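Adenosine deaminase (Burkholderia ambifaria, PDB 4GXW) is a zinc-dependent amidohydrolase of the adenosine and AMP deaminase family, probably deaminating adenine or a related purine. Local coordinates at residues Y255-P266 with M289-T300; L328-D337 with W349-D358. All blocks are in the same frame, centred on the assembly; numbering follows the deposited sequence. Where two conformers were deposited one is given.

Contact 1 of 2, residues Y255-P266 with M289-T300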
loop_
_atom_site.group_PDB
_atom_site.type_symbol
_atom_site.label_atom_id
_atom_site.label_comp_id
_atom_site.label_asym_id
_atom_site.label_seq_id
_atom_site.Cartn_x
_atom_site.Cartn_y
_atom_site.Cartn_z
ATOM N N TYR A 255 8.844 1.011 19.972
ATOM C CA TYR A 255 8.300 1.638 18.776
ATOM C C TYR A 255 6.873 2.139 19.001
ATOM O O TYR A 255 6.453 3.097 18.358
ATOM C CB TYR A 255 8.402 0.711 17.560
ATOM C CG TYR A 255 9.831 0.376 17.142
ATOM C CD1 TYR A 255 10.939 1.009 17.714
ATOM C CD2 TYR A 255 10.069 -0.575 16.165
ATOM C CE1 TYR A 255 12.242 0.682 17.324
ATOM C CE2 TYR A 255 11.358 -0.901 15.775
ATOM C CZ TYR A 255 12.436 -0.271 16.349
ATOM O OH TYR A 255 13.711 -0.617 15.946
ATOM N N ALA A 256 6.142 1.501 19.916
ATOM C CA ALA A 256 4.866 2.048 20.382
ATOM C C ALA A 256 5.072 3.433 21.002
ATOM O O ALA A 256 4.355 4.377 20.681
ATOM C CB ALA A 256 4.212 1.108 21.384
ATOM N N GLU A 257 6.061 3.554 21.881
ATOM C CA GLU A 257 6.350 4.838 22.515
ATOM C C GLU A 257 6.740 5.915 21.496
ATOM O O GLU A 257 6.393 7.087 21.653
ATOM C CB GLU A 257 7.451 4.668 23.564
ATOM C CG GLU A 257 7.817 5.950 24.275
ATOM C CD GLU A 257 8.809 5.717 25.386
ATOM O OE1 GLU A 257 9.835 5.043 25.145
ATOM O OE2 GLU A 257 8.565 6.196 26.509
ATOM N N ARG A 258 7.454 5.517 20.449
ATOM C CA ARG A 258 7.894 6.467 19.431
ATOM C C ARG A 258 6.791 6.799 18.420
ATOM O O ARG A 258 6.945 7.721 17.614
ATOM C CB ARG A 258 9.163 5.958 18.731
ATOM C CG ARG A 258 10.417 6.138 19.595
ATOM C CD ARG A 258 11.601 5.296 19.137
ATOM N NE ARG A 258 12.026 5.634 17.784
ATOM C CZ ARG A 258 13.003 5.011 17.126
ATOM N NH1 ARG A 258 13.671 4.025 17.703
ATOM N NH2 ARG A 258 13.313 5.384 15.894
ATOM N N GLY A 259 5.693 6.048 18.462
ATOM C CA GLY A 259 4.563 6.322 17.587
ATOM C C GLY A 259 4.787 5.998 16.116
ATOM O O GLY A 259 4.161 6.601 15.244
ATOM N N ILE A 260 5.679 5.052 15.843
ATOM C CA ILE A 260 5.967 4.632 14.473
ATOM C C ILE A 260 4.722 4.005 13.843
ATOM O O ILE A 260 4.133 3.093 14.416
ATOM C CB ILE A 260 7.108 3.577 14.438
ATOM C CG1 ILE A 260 8.371 4.102 15.128
ATOM C CG2 ILE A 260 7.391 3.120 13.003
ATOM C CD1 ILE A 260 8.838 5.432 14.615
ATOM N N VAL A 261 4.328 4.487 12.665
ATOM C CA VAL A 261 3.172 3.921 11.970
ATOM C C VAL A 261 3.578 2.745 11.069
ATOM O O VAL A 261 4.572 2.820 10.337
ATOM C CB VAL A 261 2.399 4.987 11.143
ATOM C CG1 VAL A 261 1.266 4.346 10.360
ATOM C CG2 VAL A 261 1.858 6.093 12.057
ATOM N N PHE A 262 2.808 1.661 11.145
ATOM C CA PHE A 262 3.024 0.460 10.343
ATOM C C PHE A 262 1.884 0.339 9.335
ATOM O O PHE A 262 0.714 0.277 9.723
ATOM C CB PHE A 262 3.013 -0.788 11.242
ATOM C CG PHE A 262 4.181 -0.865 12.178
ATOM C CD1 PHE A 262 4.226 -0.075 13.324
ATOM C CD2 PHE A 262 5.234 -1.719 11.920
ATOM C CE1 PHE A 262 5.311 -0.141 14.191
ATOM C CE2 PHE A 262 6.329 -1.787 12.788
ATOM C CZ PHE A 262 6.362 -1.000 13.919
ATOM N N THR A 263 2.208 0.303 8.047
ATOM C CA THR A 263 1.179 0.073 7.049
ATOM C C THR A 263 0.965 -1.431 6.984
ATOM O O THR A 263 1.924 -2.198 6.951
ATOM C CB THR A 263 1.535 0.683 5.673
ATOM O OG1 THR A 263 2.610 -0.051 5.076
ATOM C CG2 THR A 263 1.923 2.152 5.806
ATOM N N VAL A 264 -0.287 -1.860 7.005
ATOM C CA VAL A 264 -0.593 -3.293 7.017
ATOM C C VAL A 264 -1.559 -3.639 5.897
ATOM O O VAL A 264 -2.304 -2.778 5.407
ATOM C CB VAL A 264 -1.133 -3.766 8.397
ATOM C CG1 VAL A 264 -0.103 -3.493 9.513
ATOM C CG2 VAL A 264 -2.483 -3.108 8.703
ATOM N N VAL A 265 -1.530 -4.902 5.488
ATOM C CA VAL A 265 -2.257 -5.349 4.312
ATOM C C VAL A 265 -2.984 -6.641 4.674
ATOM O O VAL A 265 -2.369 -7.708 4.752
ATOM C CB VAL A 265 -1.279 -5.590 3.132
ATOM C CG1 VAL A 265 -2.024 -6.080 1.900
ATOM C CG2 VAL A 265 -0.475 -4.317 2.831
ATOM N N PRO A 266 -4.299 -6.555 4.930
ATOM C CA PRO A 266 -5.028 -7.773 5.304
ATOM C C PRO A 266 -4.920 -8.877 4.256
ATOM O O PRO A 266 -4.862 -10.056 4.612
ATOM C CB PRO A 266 -6.475 -7.288 5.509
ATOM C CG PRO A 266 -6.515 -5.854 5.056
ATOM C CD PRO A 266 -5.112 -5.339 5.085
ATOM N N MET A 289 -1.052 -6.635 16.544
ATOM C CA MET A 289 -0.204 -5.440 16.589
ATOM C C MET A 289 -0.747 -4.270 17.447
ATOM O O MET A 289 -0.006 -3.706 18.259
ATOM C CB MET A 289 0.226 -5.001 15.178
ATOM C CG MET A 289 1.211 -5.982 14.525
ATOM S SD MET A 289 1.471 -5.715 12.766
ATOM C CE MET A 289 2.672 -4.385 12.761
ATOM N N PRO A 290 -2.037 -3.919 17.304
ATOM C CA PRO A 290 -2.546 -2.812 18.129
ATOM C C PRO A 290 -2.495 -3.106 19.637
ATOM O O PRO A 290 -2.203 -2.207 20.431
ATOM C CB PRO A 290 -3.993 -2.640 17.629
ATOM C CG PRO A 290 -3.940 -3.115 16.198
ATOM C CD PRO A 290 -3.007 -4.309 16.261
ATOM N N GLY A 291 -2.755 -4.356 20.030
ATOM C CA GLY A 291 -2.683 -4.747 21.430
ATOM C C GLY A 291 -1.274 -4.659 21.998
ATOM O O GLY A 291 -1.089 -4.621 23.215
ATOM N N LEU A 292 -0.279 -4.640 21.117
ATOM C CA LEU A 292 1.111 -4.461 21.509
ATOM C C LEU A 292 1.502 -2.974 21.501
ATOM O O LEU A 292 2.678 -2.629 21.667
ATOM C CB LEU A 292 2.023 -5.280 20.593
ATOM C CG LEU A 292 2.103 -6.771 20.932
ATOM C CD1 LEU A 292 2.676 -7.573 19.771
ATOM C CD2 LEU A 292 2.951 -6.960 22.187
ATOM N N GLY A 293 0.511 -2.109 21.308
ATOM C CA GLY A 293 0.710 -0.670 21.373
ATOM C C GLY A 293 1.066 -0.016 20.049
ATOM O O GLY A 293 1.258 1.199 19.993
ATOM N N LEU A 294 1.149 -0.807 18.983
ATOM C CA LEU A 294 1.592 -0.293 17.691
ATOM C C LEU A 294 0.461 0.381 16.936
ATOM O O LEU A 294 -0.688 -0.065 16.994
ATOM C CB LEU A 294 2.170 -1.423 16.837
ATOM C CG LEU A 294 3.289 -2.228 17.495
ATOM C CD1 LEU A 294 3.699 -3.382 16.594
ATOM C CD2 LEU A 294 4.490 -1.340 17.797
ATOM N N LYS A 295 0.795 1.459 16.232
ATOM C CA LYS A 295 -0.134 2.149 15.341
ATOM C C LYS A 295 -0.117 1.493 13.977
ATOM O O LYS A 295 0.901 1.551 13.284
ATOM C CB LYS A 295 0.278 3.619 15.181
ATOM C CG LYS A 295 0.122 4.468 16.425
ATOM C CD LYS A 295 0.358 5.945 16.103
ATOM C CE LYS A 295 0.046 6.846 17.291
ATOM N NZ LYS A 295 0.087 8.289 16.905
ATOM N N ILE A 296 -1.222 0.869 13.590
ATOM C CA ILE A 296 -1.328 0.279 12.266
ATOM C C ILE A 296 -2.334 1.029 11.403
ATOM O O ILE A 296 -3.183 1.770 11.913
ATOM C CB ILE A 296 -1.659 -1.239 12.298
ATOM C CG1 ILE A 296 -3.116 -1.483 12.716
ATOM C CG2 ILE A 296 -0.673 -1.984 13.201
ATOM C CD1 ILE A 296 -3.525 -2.962 12.684
ATOM N N HIS A 297 -2.248 0.802 10.100
ATOM C CA HIS A 297 -3.115 1.451 9.130
ATOM C C HIS A 297 -3.289 0.501 7.957
ATOM O O HIS A 297 -2.302 0.104 7.348
ATOM C CB HIS A 297 -2.493 2.766 8.663
ATOM C CG HIS A 297 -3.281 3.442 7.589
ATOM N ND1 HIS A 297 -2.916 3.393 6.261
ATOM C CD2 HIS A 297 -4.428 4.160 7.647
ATOM C CE1 HIS A 297 -3.807 4.061 5.545
ATOM N NE2 HIS A 297 -4.736 4.530 6.359
ATOM N N PRO A 298 -4.536 0.120 7.647
ATOM C CA PRO A 298 -4.778 -0.891 6.609
ATOM C C PRO A 298 -4.779 -0.314 5.192
ATOM O O PRO A 298 -5.189 0.835 4.992
ATOM C CB PRO A 298 -6.166 -1.412 6.962
ATOM C CG PRO A 298 -6.846 -0.206 7.535
ATOM C CD PRO A 298 -5.786 0.524 8.315
ATOM N N ASN A 299 -4.334 -1.125 4.228
ATOM C CA ASN A 299 -4.133 -0.693 2.857
ATOM C C ASN A 299 -4.360 -1.863 1.907
ATOM O O ASN A 299 -4.419 -3.011 2.350
ATOM C CB ASN A 299 -2.703 -0.181 2.687
ATOM C CG ASN A 299 -2.464 1.116 3.409
ATOM O OD1 ASN A 299 -2.707 2.174 2.855
ATOM N ND2 ASN A 299 -1.981 1.044 4.653
ATOM N N THR A 300 -4.435 -1.572 0.604
ATOM C CA THR A 300 -4.707 -2.588 -0.418
ATOM C C THR A 300 -3.470 -3.275 -1.005
ATOM O O THR A 300 -3.571 -4.423 -1.447
ATOM C CB THR A 300 -5.582 -2.041 -1.586
ATOM O OG1 THR A 300 -4.896 -0.974 -2.256
ATOM C CG2 THR A 300 -6.946 -1.548 -1.086
HETATM O O HOH W 1 3.451 2.499 16.883
HETATM O O HOH W 2 2.216 4.240 19.034
HETATM O O HOH W 3 2.791 8.868 15.220
#
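Val264 lays its CG1 methyl across Ile296, 3.9 Å from Ile296 CB, the two side chains crossing at about a right angle on the helix-covered face of two neighbouring parallel strands. Strands 261-264 and 295-298 are the last two of the TIM-type barrel of this amidohydrolase family. Straight bonds run from Phe262 N to Lys295 O (2.9 Å, 166° at the hydrogen) and from Val264 N to His297 O (2.8 Å); the return bonds, from His297 N to Phe262 O and from Asn299 N to Val264 O, are bent and weak. Phe262 points to the same side of the sheet as Val264. With its CG anti to the carbonyl carbon (chi1 -68°), its ring reaches Met289, whose bent chain brings CE to 3.8 Å from Phe262 CD2, and Leu294, whose CD2 lies 3.9 Å from Phe262 CE1. Thr263 and His297 occupy the other side. There Thr263 OG1 is hydrogen-bonded to Asp240 and to the zinc ligand His35, which makes the threonine a second-shell residue. Asn299 OD1 accepts from the backbone N of Leu34, while its ND2 donates to His297 ND1 at 3.0 Å, tilted 34° out of the imidazole plane.

Contact 2 of 2, residues L328-D337 with W349-D358; sequences LKQFMLNGID and WRAAWAPEFD
Lys329 packs its CB over one face of the Phe357 ring, 3.7 Å from the centroid, a CH-pi contact that begins the apolar part of this helix pair. Phe357 CG stands anti to its own backbone N (chi1 -176°), which carries the ring across to the backbone of 328-337, where Phe357 CZ comes within 3.4 Å of Lys329 N. Met332 and Phe357 lie alongside each other, pointing opposite ways; the sulfur of Met332 makes an oblique Met-aromatic contact with that ring and also touches Trp353 CB. One turn further on, Ile336 CD1 sits 3.8 Å from Trp349 CB and 4.0 Å from Trp353 CE3.

The charged contacts involve both ends of the pair. The extended chain of Lys329 runs beyond the phenyl ring to a salt bridge, NZ to Asp358 OD1 at 2.8 Å, using the syn lone pair of that oxygen. Arg350 NH2 meets Asp337 OD1 at 2.7 Å, lying nearly on the C-O axis of the acid, with a weaker bond from NE. Ile336 CG2 lies over a face of this guanidinium, and a water links Arg350 NE, Asp337 OD1 and Leu333 O.

The axes of segments 328-337 and 349-358 approach to 10.5 Å, with 161° between their directions: helices 325-338 and 343-371 form an antiparallel helix pair in the outer layer of a TIM barrel.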
loop_
_atom_site.group_PDB
_atom_site.type_symbol
_atom_site.label_atom_id
_atom_site.label_comp_id
_atom_site.label_asym_id
_atom_site.label_seq_id
_atom_site.Cartn_x
_atom_site.Cartn_y
_atom_site.Cartn_z
ATOM N N LEU A 328 -11.211 1.131 14.339
ATOM C CA LEU A 328 -11.124 1.704 12.993
ATOM C C LEU A 328 -10.940 3.228 13.031
ATOM O O LEU A 328 -10.195 3.776 12.222
ATOM C CB LEU A 328 -12.332 1.307 12.130
ATOM C CG LEU A 328 -12.160 0.048 11.262
ATOM C CD1 LEU A 328 -11.688 -1.153 12.077
ATOM C CD2 LEU A 328 -13.454 -0.274 10.514
ATOM N N LYS A 329 -11.584 3.908 13.975
ATOM C CA LYS A 329 -11.353 5.341 14.116
ATOM C C LYS A 329 -9.876 5.627 14.414
ATOM O O LYS A 329 -9.279 6.546 13.842
ATOM C CB LYS A 329 -12.243 5.941 15.210
ATOM C CG LYS A 329 -12.211 7.466 15.250
ATOM C CD LYS A 329 -13.108 8.034 16.328
ATOM C CE LYS A 329 -13.033 9.560 16.353
ATOM N NZ LYS A 329 -13.952 10.123 17.382
ATOM N N GLN A 330 -9.286 4.832 15.304
ATOM C CA GLN A 330 -7.867 4.968 15.600
ATOM C C GLN A 330 -7.003 4.689 14.372
ATOM O O GLN A 330 -6.028 5.396 14.135
ATOM C CB GLN A 330 -7.457 4.086 16.781
ATOM C CG GLN A 330 -8.051 4.545 18.102
ATOM C CD GLN A 330 -7.840 6.029 18.346
ATOM O OE1 GLN A 330 -6.715 6.524 18.288
ATOM N NE2 GLN A 330 -8.933 6.752 18.605
ATOM N N PHE A 331 -7.358 3.675 13.585
ATOM C CA PHE A 331 -6.601 3.397 12.368
ATOM C C PHE A 331 -6.648 4.584 11.397
ATOM O O PHE A 331 -5.654 4.884 10.738
ATOM C CB PHE A 331 -7.122 2.154 11.636
ATOM C CG PHE A 331 -7.036 0.873 12.422
ATOM C CD1 PHE A 331 -6.178 0.722 13.507
ATOM C CD2 PHE A 331 -7.845 -0.190 12.064
ATOM C CE1 PHE A 331 -6.120 -0.475 14.203
ATOM C CE2 PHE A 331 -7.798 -1.384 12.760
ATOM C CZ PHE A 331 -6.944 -1.526 13.837
ATOM N N MET A 332 -7.806 5.230 11.296
ATOM C CA MET A 332 -7.943 6.441 10.491
ATOM C C MET A 332 -6.990 7.533 10.977
ATOM O O MET A 332 -6.270 8.153 10.184
ATOM C CB MET A 332 -9.389 6.958 10.530
ATOM C CG MET A 332 -9.572 8.230 9.713
ATOM S SD MET A 332 -11.217 8.949 9.863
ATOM C CE MET A 332 -11.145 9.606 11.522
ATOM N N LEU A 333 -6.965 7.749 12.286
ATOM C CA LEU A 333 -6.057 8.731 12.861
ATOM C C LEU A 333 -4.590 8.351 12.645
ATOM O O LEU A 333 -3.751 9.220 12.396
ATOM C CB LEU A 333 -6.372 8.947 14.344
ATOM C CG LEU A 333 -7.761 9.542 14.619
ATOM C CD1 LEU A 333 -8.062 9.509 16.102
ATOM C CD2 LEU A 333 -7.847 10.966 14.080
ATOM N N ASN A 334 -4.287 7.053 12.712
ATOM C CA ASN A 334 -2.934 6.574 12.429
ATOM C C ASN A 334 -2.492 6.900 11.007
ATOM O O ASN A 334 -1.334 7.252 10.766
ATOM C CB ASN A 334 -2.821 5.065 12.666
ATOM C CG ASN A 334 -3.071 4.671 14.111
ATOM O OD1 ASN A 334 -3.013 5.506 15.030
ATOM N ND2 ASN A 334 -3.329 3.382 14.323
ATOM N N GLY A 335 -3.401 6.745 10.054
ATOM C CA GLY A 335 -3.117 7.114 8.676
ATOM C C GLY A 335 -2.782 8.590 8.515
ATOM O O GLY A 335 -1.887 8.952 7.740
ATOM N N ILE A 336 -3.490 9.447 9.243
ATOM C CA ILE A 336 -3.192 10.870 9.237
ATOM C C ILE A 336 -1.792 11.119 9.817
ATOM O O ILE A 336 -0.979 11.836 9.225
ATOM C CB ILE A 336 -4.247 11.668 10.025
ATOM C CG1 ILE A 336 -5.576 11.661 9.262
ATOM C CG2 ILE A 336 -3.767 13.097 10.240
ATOM C CD1 ILE A 336 -6.782 12.058 10.099
ATOM N N ASP A 337 -1.505 10.503 10.962
ATOM C CA ASP A 337 -0.189 10.650 11.586
ATOM C C ASP A 337 0.937 10.170 10.682
ATOM O O ASP A 337 2.000 10.775 10.642
ATOM C CB ASP A 337 -0.113 9.866 12.903
ATOM C CG ASP A 337 -1.013 10.426 13.977
ATOM O OD1 ASP A 337 -1.378 11.618 13.899
ATOM O OD2 ASP A 337 -1.344 9.671 14.917
ATOM N N TRP A 349 -7.022 17.608 8.991
ATOM C CA TRP A 349 -7.662 16.322 8.763
ATOM C C TRP A 349 -8.207 15.745 10.063
ATOM O O TRP A 349 -9.323 15.223 10.094
ATOM C CB TRP A 349 -6.685 15.326 8.119
ATOM C CG TRP A 349 -6.384 15.596 6.659
ATOM C CD1 TRP A 349 -7.043 16.451 5.828
ATOM C CD2 TRP A 349 -5.347 14.990 5.871
ATOM N NE1 TRP A 349 -6.481 16.416 4.569
ATOM C CE2 TRP A 349 -5.438 15.528 4.573
ATOM C CE3 TRP A 349 -4.353 14.042 6.138
ATOM C CZ2 TRP A 349 -4.570 15.150 3.542
ATOM C CZ3 TRP A 349 -3.484 13.675 5.114
ATOM C CH2 TRP A 349 -3.606 14.225 3.837
ATOM N N ARG A 350 -7.439 15.846 11.143
ATOM C CA ARG A 350 -7.942 15.321 12.412
ATOM C C ARG A 350 -9.211 16.043 12.835
ATOM O O ARG A 350 -10.186 15.411 13.240
ATOM C CB ARG A 350 -6.909 15.465 13.524
ATOM C CG ARG A 350 -5.692 14.599 13.353
ATOM C CD ARG A 350 -4.786 14.685 14.574
ATOM N NE ARG A 350 -3.467 14.164 14.240
ATOM C CZ ARG A 350 -2.409 14.918 13.954
ATOM N NH1 ARG A 350 -2.491 16.242 13.994
ATOM N NH2 ARG A 350 -1.259 14.340 13.636
ATOM N N ALA A 351 -9.191 17.367 12.742
ATOM C CA ALA A 351 -10.325 18.168 13.183
ATOM C C ALA A 351 -11.578 17.928 12.340
ATOM O O ALA A 351 -12.696 18.023 12.848
ATOM C CB ALA A 351 -9.957 19.654 13.192
ATOM N N ALA A 352 -11.404 17.634 11.053
ATOM C CA ALA A 352 -12.546 17.442 10.159
ATOM C C ALA A 352 -12.997 15.989 10.060
ATOM O O ALA A 352 -14.189 15.706 10.106
ATOM C CB ALA A 352 -12.242 17.988 8.777
ATOM N N TRP A 353 -12.054 15.068 9.916
ATOM C CA TRP A 353 -12.426 13.678 9.668
ATOM C C TRP A 353 -12.947 12.947 10.906
ATOM O O TRP A 353 -13.753 12.022 10.778
ATOM C CB TRP A 353 -11.276 12.865 9.080
ATOM C CG TRP A 353 -10.711 13.358 7.773
ATOM C CD1 TRP A 353 -10.943 14.554 7.153
ATOM C CD2 TRP A 353 -9.814 12.638 6.932
ATOM N NE1 TRP A 353 -10.223 14.625 5.976
ATOM C CE2 TRP A 353 -9.521 13.460 5.824
ATOM C CE3 TRP A 353 -9.220 11.378 7.013
ATOM C CZ2 TRP A 353 -8.660 13.055 4.800
ATOM C CZ3 TRP A 353 -8.367 10.976 6.001
ATOM C CH2 TRP A 353 -8.099 11.813 4.904
ATOM N N ALA A 354 -12.481 13.334 12.093
ATOM C CA ALA A 354 -12.975 12.691 13.309
ATOM C C ALA A 354 -14.481 12.899 13.494
ATOM O O ALA A 354 -15.199 11.916 13.687
ATOM C CB ALA A 354 -12.179 13.107 14.558
ATOM N N PRO A 355 -14.978 14.155 13.384
ATOM C CA PRO A 355 -16.440 14.320 13.458
ATOM C C PRO A 355 -17.174 13.647 12.301
ATOM O O PRO A 355 -18.311 13.187 12.479
ATOM C CB PRO A 355 -16.646 15.837 13.360
ATOM C CG PRO A 355 -15.357 16.442 13.697
ATOM C CD PRO A 355 -14.281 15.453 13.395
ATOM N N GLU A 356 -16.567 13.609 11.114
ATOM C CA GLU A 356 -17.200 12.905 9.998
ATOM C C GLU A 356 -17.359 11.432 10.332
ATOM O O GLU A 356 -18.422 10.844 10.106
ATOM C CB GLU A 356 -16.376 13.005 8.715
ATOM C CG GLU A 356 -16.461 14.313 7.964
ATOM C CD GLU A 356 -15.821 14.213 6.596
ATOM O OE1 GLU A 356 -16.444 13.624 5.681
ATOM O OE2 GLU A 356 -14.676 14.700 6.430
ATOM N N PHE A 357 -16.289 10.830 10.846
ATOM C CA PHE A 357 -16.331 9.432 11.254
ATOM C C PHE A 357 -17.439 9.200 12.282
ATOM O O PHE A 357 -18.209 8.240 12.173
ATOM C CB PHE A 357 -14.975 9.010 11.844
ATOM C CG PHE A 357 -14.889 7.547 12.207
ATOM C CD1 PHE A 357 -15.484 7.056 13.362
ATOM C CD2 PHE A 357 -14.184 6.669 11.399
ATOM C CE1 PHE A 357 -15.404 5.711 13.685
ATOM C CE2 PHE A 357 -14.096 5.318 11.715
ATOM C CZ PHE A 357 -14.704 4.844 12.863
ATOM N N ASP A 358 -17.499 10.072 13.284
ATOM C CA ASP A 358 -18.494 9.950 14.345
ATOM C C ASP A 358 -19.911 9.927 13.780
ATOM O O ASP A 358 -20.748 9.131 14.213
ATOM C CB ASP A 358 -18.357 11.085 15.368
ATOM C CG ASP A 358 -17.083 11.000 16.195
ATOM O OD1 ASP A 358 -16.452 9.920 16.251
ATOM O OD2 ASP A 358 -16.725 12.034 16.805
HETATM O O HOH W 4 -4.141 11.610 13.989
#

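How the contacts relate
Contact 1 belongs to the barrel wall and contact 2 to the helical layer outside it, their centres about 15 Å apart. Helix 325-338 joins them. Lys295 NZ forms a salt bridge with Asp337 OD2 at 2.8 Å, so Asp337 serves the strand with one oxygen and Arg350 with the other. Asn334 ND2 probably donates to Ile296 O, while His297 CD2 packs 3.4 Å from Gly335 CA. Only contact 1 approaches the metal site of His35, His37, His216 and Asp301: the Val265 side chain lies about 6 Å from the zinc ion and about 4 Å from that of Asp301.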